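Long-range contacts in Uly1 (PDB 7DRQ), which is a calcium-binding ulvan lyase of polysaccharide lyase family 24 that cleaves the algal polysaccharide ulvan, presumably by beta-elimination: residues Ala47-Ile53 against Tyr458-Glu462; Gly68-Arg72 against Arg101-Gly105. All blocks are in the same frame, centred on the assembly; numbering follows the deposited sequence.

Contact 1: residues Ala47-Ile53 against Tyr458-Glu462; sequences APHGDAI and YYLLE
With chi1 at -173°, Tyr459 sets CG anti to its own nitrogen and sends its ring from strand 458-462 into the bend of the 47-53 loop; Ile53, with chi1 at 169°, brings CG1 likewise anti and passes the tyrosine in the opposite direction. Pro48 covers one face of the phenol: its CB sits 3.5 Å from the ring centroid of Tyr459 and only 11° off the normal, a well-centred CH-pi contact. The same pyrrolidine reaches onward along the strand. Its CG lies 3.1 Å from Tyr459 O, a tight contact, and its CD rests 3.7 Å from Leu461 CB, the two side chains crossing at about a right angle. A cis peptide bond joins Ala47 to Pro48, and Ala47 O comes to 4.0 Å from Leu461 CD1. Toward the other end of the loop, Ile53 CB meets Tyr459 CD2 at 3.9 Å, while Ala52 CB stands 4.1 Å from Tyr459 CE2. No hydrogen bond links the two segments, so carbon packing carries the join. In the beta-propeller fold this is a seam between neighbouring blades: strand 455-462 belongs to the closing blade, completed by the N-terminal strand 3-15, whereas Ile53 starts the first strand of the blade 53-91. The phenol hydroxyl crosses the seam, hydrogen-bonding to Thr63 O on strand 59-65. An alanine in place of Tyr459 would probably open a gap beneath Pro48 and beside Ile53, and leave Thr63 O without this partner. Lys446 NZ, on strand 444-452 of the closing blade, bonds to both Pro48 O and His49 ND1.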
ATOM      1  N   ALA A  47      -2.410   4.985 -11.079  1.00 12.41           N
ATOM      2  CA  ALA A  47      -3.728   5.413 -10.615  1.00 12.54           C
ATOM      3  C   ALA A  47      -4.820   4.492 -11.150  1.00 12.16           C
ATOM      4  O   ALA A  47      -4.946   4.323 -12.373  1.00 14.19           O
ATOM      5  CB  ALA A  47      -3.996   6.859 -11.041  1.00 15.73           C
ATOM      6  N   PRO A  48      -5.629   3.863 -10.284  1.00 10.05           N
ATOM      7  CA  PRO A  48      -5.543   3.881  -8.825  1.00 11.77           C
ATOM      8  C   PRO A  48      -4.474   2.911  -8.344  1.00 10.59           C
ATOM      9  O   PRO A  48      -4.379   1.793  -8.839  1.00 11.52           O
ATOM     10  CB  PRO A  48      -6.942   3.441  -8.387  1.00 12.94           C
ATOM     11  CG  PRO A  48      -7.398   2.546  -9.474  1.00 13.54           C
ATOM     12  CD  PRO A  48      -6.729   3.002 -10.753  1.00 11.38           C
ATOM     13  N   HIS A  49      -3.673   3.348  -7.378  1.00 11.49           N
ATOM     14  CA  HIS A  49      -2.558   2.543  -6.910  1.00 10.96           C
ATOM     15  C   HIS A  49      -2.109   3.070  -5.557  1.00 12.30           C
ATOM     16  O   HIS A  49      -2.120   4.281  -5.325  1.00 12.07           O
ATOM     17  CB  HIS A  49      -1.399   2.591  -7.910  1.00 11.72           C
ATOM     18  CG  HIS A  49      -0.420   1.470  -7.757  1.00 11.15           C
ATOM     19  ND1 HIS A  49      -0.805   0.148  -7.734  1.00 12.87           N
ATOM     20  CD2 HIS A  49       0.931   1.472  -7.662  1.00 12.51           C
ATOM     21  CE1 HIS A  49       0.268  -0.618  -7.616  1.00 14.87           C
ATOM     22  NE2 HIS A  49       1.334   0.163  -7.576  1.00 14.70           N
ATOM     23  N   GLY A  50      -1.697   2.153  -4.682  1.00 11.08           N
ATOM     24  CA  GLY A  50      -1.252   2.527  -3.348  1.00 10.76           C
ATOM     25  C   GLY A  50      -2.424   2.744  -2.406  1.00 10.78           C
ATOM     26  O   GLY A  50      -3.560   2.335  -2.666  1.00 10.46           O
ATOM     27  N   ASP A  51      -2.131   3.412  -1.285  1.00  8.81           N
ATOM     28  CA  ASP A  51      -3.119   3.652  -0.234  1.00  9.56           C
ATOM     29  C   ASP A  51      -3.960   4.884  -0.587  1.00 11.34           C
ATOM     30  O   ASP A  51      -3.963   5.912   0.093  1.00  9.75           O
ATOM     31  CB  ASP A  51      -2.410   3.811   1.106  1.00 12.09           C
ATOM     32  CG  ASP A  51      -3.358   3.768   2.268  1.00 14.09           C
ATOM     33  OD1 ASP A  51      -4.411   3.093   2.159  1.00 15.90           O
ATOM     34  OD2 ASP A  51      -3.058   4.420   3.288  1.00 10.52           O
ATOM     35  N   ALA A  52      -4.680   4.756  -1.694  1.00 10.48           N
ATOM     36  CA  ALA A  52      -5.188   5.913  -2.414  1.00  7.86           C
ATOM     37  C   ALA A  52      -6.663   6.194  -2.184  1.00 11.28           C
ATOM     38  O   ALA A  52      -7.205   7.105  -2.820  1.00 11.09           O
ATOM     39  CB  ALA A  52      -4.936   5.741  -3.921  1.00  9.44           C
ATOM     40  N   ILE A  53      -7.342   5.443  -1.324  1.00  8.80           N
ATOM     41  CA  ILE A  53      -8.758   5.704  -1.090  1.00  9.70           C
ATOM     42  C   ILE A  53      -9.090   5.481   0.379  1.00 10.62           C
ATOM     43  O   ILE A  53      -8.697   4.468   0.966  1.00 12.83           O
ATOM     44  CB  ILE A  53      -9.651   4.842  -2.008  1.00 10.22           C
ATOM     45  CG1 ILE A  53     -11.111   4.936  -1.572  1.00 10.28           C
ATOM     46  CG2 ILE A  53      -9.179   3.393  -2.071  1.00 10.45           C
ATOM     47  CD1 ILE A  53     -12.077   4.524  -2.669  1.00 10.77           C
ATOM     48  N   TYR A 458     -14.677   0.382  -4.446  1.00  9.20           N
ATOM     49  CA  TYR A 458     -13.798  -0.152  -5.484  1.00  9.67           C
ATOM     50  C   TYR A 458     -13.384   1.003  -6.380  1.00 12.65           C
ATOM     51  O   TYR A 458     -14.221   1.587  -7.071  1.00 11.24           O
ATOM     52  CB  TYR A 458     -14.509  -1.247  -6.285  1.00 10.08           C
ATOM     53  CG  TYR A 458     -13.609  -2.331  -6.823  1.00 10.30           C
ATOM     54  CD1 TYR A 458     -12.228  -2.258  -6.695  1.00 11.19           C
ATOM     55  CD2 TYR A 458     -14.156  -3.440  -7.479  1.00  9.92           C
ATOM     56  CE1 TYR A 458     -11.417  -3.268  -7.184  1.00 12.78           C
ATOM     57  CE2 TYR A 458     -13.359  -4.444  -7.971  1.00 13.01           C
ATOM     58  CZ  TYR A 458     -11.996  -4.359  -7.835  1.00 12.39           C
ATOM     59  OH  TYR A 458     -11.227  -5.384  -8.336  1.00 12.68           O
ATOM     60  N   TYR A 459     -12.098   1.302  -6.375  1.00  9.64           N
ATOM     61  CA  TYR A 459     -11.523   2.441  -7.090  1.00 10.77           C
ATOM     62  C   TYR A 459     -10.864   1.855  -8.331  1.00 11.55           C
ATOM     63  O   TYR A 459      -9.889   1.104  -8.223  1.00 10.80           O
ATOM     64  CB  TYR A 459     -10.546   3.159  -6.156  1.00 10.47           C
ATOM     65  CG  TYR A 459      -9.935   4.465  -6.619  1.00 11.21           C
ATOM     66  CD1 TYR A 459     -10.355   5.113  -7.772  1.00 11.55           C
ATOM     67  CD2 TYR A 459      -8.909   5.044  -5.877  1.00 11.50           C
ATOM     68  CE1 TYR A 459      -9.768   6.321  -8.176  1.00 11.80           C
ATOM     69  CE2 TYR A 459      -8.325   6.231  -6.262  1.00 12.80           C
ATOM     70  CZ  TYR A 459      -8.743   6.866  -7.411  1.00 11.23           C
ATOM     71  OH  TYR A 459      -8.119   8.050  -7.753  1.00 12.68           O
ATOM     72  N   LEU A 460     -11.397   2.179  -9.501  1.00 10.59           N
ATOM     73  CA  LEU A 460     -11.194   1.357 -10.688  1.00 10.82           C
ATOM     74  C   LEU A 460     -10.670   2.161 -11.871  1.00 12.47           C
ATOM     75  O   LEU A 460     -11.110   3.285 -12.101  1.00 12.17           O
ATOM     76  CB  LEU A 460     -12.520   0.699 -11.087  1.00  9.91           C
ATOM     77  CG  LEU A 460     -13.054  -0.345 -10.112  1.00 10.43           C
ATOM     78  CD1 LEU A 460     -14.572  -0.457 -10.222  1.00 10.58           C
ATOM     79  CD2 LEU A 460     -12.392  -1.706 -10.363  1.00 12.81           C
ATOM     80  N   LEU A 461      -9.752   1.564 -12.631  1.00  9.84           N
ATOM     81  CA  LEU A 461      -9.283   2.103 -13.907  1.00  8.15           C
ATOM     82  C   LEU A 461     -10.061   1.439 -15.043  1.00 11.53           C
ATOM     83  O   LEU A 461     -10.057   0.209 -15.164  1.00 13.53           O
ATOM     84  CB  LEU A 461      -7.785   1.854 -14.083  1.00 10.71           C
ATOM     85  CG  LEU A 461      -7.157   2.191 -15.443  1.00 11.13           C
ATOM     86  CD1 LEU A 461      -7.152   3.673 -15.673  1.00 11.82           C
ATOM     87  CD2 LEU A 461      -5.724   1.654 -15.500  1.00 12.03           C
ATOM     88  N   GLU A 462     -10.718   2.244 -15.875  1.00 10.64           N
ATOM     89  CA  GLU A 462     -11.506   1.669 -16.965  1.00 11.65           C
ATOM     90  C   GLU A 462     -10.594   1.131 -18.057  1.00 14.36           C
ATOM     91  O   GLU A 462      -9.592   1.754 -18.417  1.00 15.70           O
ATOM     92  CB  GLU A 462     -12.473   2.705 -17.546  1.00 15.09           C
ATOM     93  CG  GLU A 462     -13.371   2.151 -18.682  1.00 14.41           C
ATOM     94  CD  GLU A 462     -14.534   3.094 -19.019  1.00 17.66           C
ATOM     95  OE1 GLU A 462     -14.305   4.319 -19.119  1.00 18.41           O
ATOM     96  OE2 GLU A 462     -15.684   2.611 -19.167  1.00 20.09           O
TER

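Contact 2: residues Gly68-Arg72 against Arg101-Gly105; sequences GILDR and RWWVG
The guanidinium of Arg72 lies above the CE3 and CB margin of the Trp102 indole, overlapping it at the rim, the two planes 22° apart. NH1 is the nearest atom, 3.4 Å from Trp102 CE3. Further along the same group, Arg72 NE comes to 3.7 Å from Trp102 CB. A bend at chi3 (-48°) folds the arginine back on its own loop, where NH1 donates to Ile69 O at 2.8 Å. The bond is nearly straight at 163° and the acceptor lies close to the guanidinium plane, so it helps to fix the rotation of the flat group against the indole. Arg72 NE is also held, by His95 O. Farther along the benzo ring, aliphatic carbons approach: Ile69 CG1 lies 4.1 Å from Trp102 CZ3, and Leu70 CD2 is 4.1 Å from Trp102 CH2. Ile69 also extends its CD1 to within 4.1 Å of Trp103 CB. On the face of Trp102 turned away from Arg72, the neighbouring Trp103 places CE3 over the ring centre, 3.5 Å above it, and the indole is thus held between an arginine and a second tryptophan. Tyr32 brings a further ring against Trp102. Both segments are tightly turned. Asp71 N bonds to Gly68 O in the first, while Val104 N bonds to Arg101 O across the type I beta turn that presents the two tryptophans. What results is loop-to-loop packing at a blade of the beta-propeller, joining the connection between strands 59-65 and 73-80 to the turn that leads into the short strand 104-105.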
ATOM      1  N   GLY A  68      -1.459  14.496 -18.871  1.00 16.14           N
ATOM      2  CA  GLY A  68      -0.502  13.471 -19.262  1.00 13.74           C
ATOM      3  C   GLY A  68       0.926  13.687 -18.784  1.00 15.51           C
ATOM      4  O   GLY A  68       1.149  14.206 -17.686  1.00 12.75           O
ATOM      5  N   ILE A  69       1.887  13.286 -19.626  1.00 15.34           N
ATOM      6  CA  ILE A  69       3.299  13.245 -19.235  1.00 16.27           C
ATOM      7  C   ILE A  69       3.821  14.627 -18.857  1.00 16.49           C
ATOM      8  O   ILE A  69       4.768  14.742 -18.076  1.00 16.75           O
ATOM      9  CB  ILE A  69       4.131  12.615 -20.372  1.00 14.54           C
ATOM     10  CG1 ILE A  69       5.574  12.376 -19.939  1.00 15.88           C
ATOM     11  CG2 ILE A  69       4.094  13.496 -21.622  1.00 18.68           C
ATOM     12  CD1 ILE A  69       6.386  11.595 -20.969  1.00 14.39           C
ATOM     13  N   LEU A  70       3.217  15.695 -19.383  1.00 14.58           N
ATOM     14  CA  LEU A  70       3.688  17.041 -19.079  1.00 16.82           C
ATOM     15  C   LEU A  70       2.968  17.664 -17.888  1.00 18.98           C
ATOM     16  O   LEU A  70       3.284  18.797 -17.509  1.00 16.59           O
ATOM     17  CB  LEU A  70       3.535  17.946 -20.311  1.00 17.06           C
ATOM     18  CG  LEU A  70       4.335  17.526 -21.546  1.00 18.87           C
ATOM     19  CD1 LEU A  70       4.267  18.610 -22.625  1.00 26.17           C
ATOM     20  CD2 LEU A  70       5.789  17.173 -21.193  1.00 19.64           C
ATOM     21  N   ASP A  71       2.025  16.944 -17.285  1.00 16.52           N
ATOM     22  CA  ASP A  71       1.224  17.453 -16.181  1.00 12.49           C
ATOM     23  C   ASP A  71       1.688  16.779 -14.893  1.00 14.93           C
ATOM     24  O   ASP A  71       2.546  17.313 -14.181  1.00 11.93           O
ATOM     25  CB  ASP A  71      -0.258  17.198 -16.472  1.00 13.86           C
ATOM     26  CG  ASP A  71      -1.183  17.911 -15.507  1.00 17.70           C
ATOM     27  OD1 ASP A  71      -1.046  17.740 -14.283  1.00 15.56           O
ATOM     28  OD2 ASP A  71      -2.081  18.630 -15.980  1.00 26.31           O
ATOM     29  N   ARG A  72       1.153  15.584 -14.620  1.00 14.41           N
ATOM     30  CA  ARG A  72       1.609  14.708 -13.541  1.00 13.59           C
ATOM     31  C   ARG A  72       1.312  15.265 -12.153  1.00 12.70           C
ATOM     32  O   ARG A  72       1.925  14.836 -11.176  1.00 13.03           O
ATOM     33  CB  ARG A  72       3.115  14.387 -13.657  1.00 13.70           C
ATOM     34  CG  ARG A  72       3.594  14.065 -15.077  1.00 13.06           C
ATOM     35  CD  ARG A  72       5.111  13.797 -15.104  1.00 12.77           C
ATOM     36  NE  ARG A  72       5.894  14.807 -14.383  1.00 12.55           N
ATOM     37  CZ  ARG A  72       6.290  15.969 -14.900  1.00 14.69           C
ATOM     38  NH1 ARG A  72       5.975  16.292 -16.146  1.00 14.98           N
ATOM     39  NH2 ARG A  72       7.004  16.817 -14.170  1.00 17.98           N
ATOM     40  N   ARG A 101      13.814  11.450 -12.963  1.00 13.65           N
ATOM     41  CA  ARG A 101      13.592  11.346 -14.404  1.00 12.98           C
ATOM     42  C   ARG A 101      12.098  11.198 -14.605  1.00 13.91           C
ATOM     43  O   ARG A 101      11.563  10.092 -14.672  1.00 15.02           O
ATOM     44  CB  ARG A 101      14.357  10.169 -14.996  1.00 16.35           C
ATOM     45  CG  ARG A 101      15.857  10.415 -15.111  1.00 17.00           C
ATOM     46  CD  ARG A 101      16.581  10.251 -13.772  1.00 16.73           C
ATOM     47  NE  ARG A 101      18.002   9.962 -13.973  1.00 17.24           N
ATOM     48  CZ  ARG A 101      18.904   9.913 -12.994  1.00 25.98           C
ATOM     49  NH1 ARG A 101      18.537  10.126 -11.737  1.00 21.22           N
ATOM     50  NH2 ARG A 101      20.178   9.634 -13.269  1.00 21.89           N
ATOM     51  N   TRP A 102      11.422  12.345 -14.712  1.00 15.82           N
ATOM     52  CA  TRP A 102       9.972  12.380 -14.605  1.00 15.62           C
ATOM     53  C   TRP A 102       9.281  11.761 -15.811  1.00 15.13           C
ATOM     54  O   TRP A 102       8.085  11.472 -15.732  1.00 16.21           O
ATOM     55  CB  TRP A 102       9.499  13.822 -14.407  1.00 15.34           C
ATOM     56  CG  TRP A 102      10.090  14.789 -15.393  1.00 15.44           C
ATOM     57  CD1 TRP A 102      11.174  15.596 -15.199  1.00 13.67           C
ATOM     58  CD2 TRP A 102       9.634  15.044 -16.732  1.00 13.07           C
ATOM     59  NE1 TRP A 102      11.421  16.337 -16.332  1.00 16.77           N
ATOM     60  CE2 TRP A 102      10.491  16.017 -17.287  1.00 17.08           C
ATOM     61  CE3 TRP A 102       8.583  14.545 -17.514  1.00 13.15           C
ATOM     62  CZ2 TRP A 102      10.330  16.503 -18.589  1.00 19.29           C
ATOM     63  CZ3 TRP A 102       8.427  15.027 -18.807  1.00 18.39           C
ATOM     64  CH2 TRP A 102       9.301  15.997 -19.329  1.00 17.80           C
ATOM     65  N   TRP A 103      10.001  11.550 -16.914  1.00 14.86           N
ATOM     66  CA  TRP A 103       9.449  10.871 -18.085  1.00 13.94           C
ATOM     67  C   TRP A 103       9.520   9.348 -17.974  1.00 14.25           C
ATOM     68  O   TRP A 103       9.117   8.653 -18.915  1.00 14.74           O
ATOM     69  CB  TRP A 103      10.179  11.340 -19.353  1.00 14.14           C
ATOM     70  CG  TRP A 103      11.656  11.104 -19.233  1.00 13.42           C
ATOM     71  CD1 TRP A 103      12.332   9.990 -19.617  1.00 16.52           C
ATOM     72  CD2 TRP A 103      12.624  11.977 -18.631  1.00 16.50           C
ATOM     73  NE1 TRP A 103      13.666  10.115 -19.315  1.00 16.18           N
ATOM     74  CE2 TRP A 103      13.874  11.324 -18.705  1.00 15.05           C
ATOM     75  CE3 TRP A 103      12.558  13.248 -18.046  1.00 15.15           C
ATOM     76  CZ2 TRP A 103      15.051  11.896 -18.216  1.00 17.29           C
ATOM     77  CZ3 TRP A 103      13.736  13.818 -17.556  1.00 15.49           C
ATOM     78  CH2 TRP A 103      14.963  13.137 -17.647  1.00 15.90           C
ATOM     79  N   VAL A 104      10.023   8.804 -16.867  1.00 13.93           N
ATOM     80  CA  VAL A 104       9.955   7.371 -16.598  1.00 12.93           C
ATOM     81  C   VAL A 104       9.044   7.168 -15.397  1.00 13.97           C
ATOM     82  O   VAL A 104       9.415   7.499 -14.264  1.00 14.69           O
ATOM     83  CB  VAL A 104      11.337   6.752 -16.348  1.00 14.87           C
ATOM     84  CG1 VAL A 104      11.176   5.256 -16.081  1.00 15.93           C
ATOM     85  CG2 VAL A 104      12.247   6.987 -17.539  1.00 14.62           C
ATOM     86  N   GLY A 105       7.875   6.585 -15.639  1.00 15.18           N
ATOM     87  CA  GLY A 105       6.889   6.433 -14.578  1.00 13.69           C
ATOM     88  C   GLY A 105       7.332   5.430 -13.524  1.00 13.32           C
ATOM     89  O   GLY A 105       7.952   4.406 -13.821  1.00 15.04           O
TER

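In the fold
Both contacts involve the propeller blade that begins with strand 53-56. Contact 1 ties the loop entering its first strand to the closing blade, whereas contact 2 joins the link between its second and third strands to a turn just after the blade. The two contacts do not touch: their centres are 19 Å apart and their nearest atoms about 10 Å. Contact 1 is fully buried, its centre 11 Å from the centre of the chain; contact 2, at 22 Å, is partly buried and lies farther out. Contact 2 is nearer a metal site, the side chain of Arg72 being about 10 Å from that of the calcium-binding Lys185, while contact 1 lies away from the calcium sites.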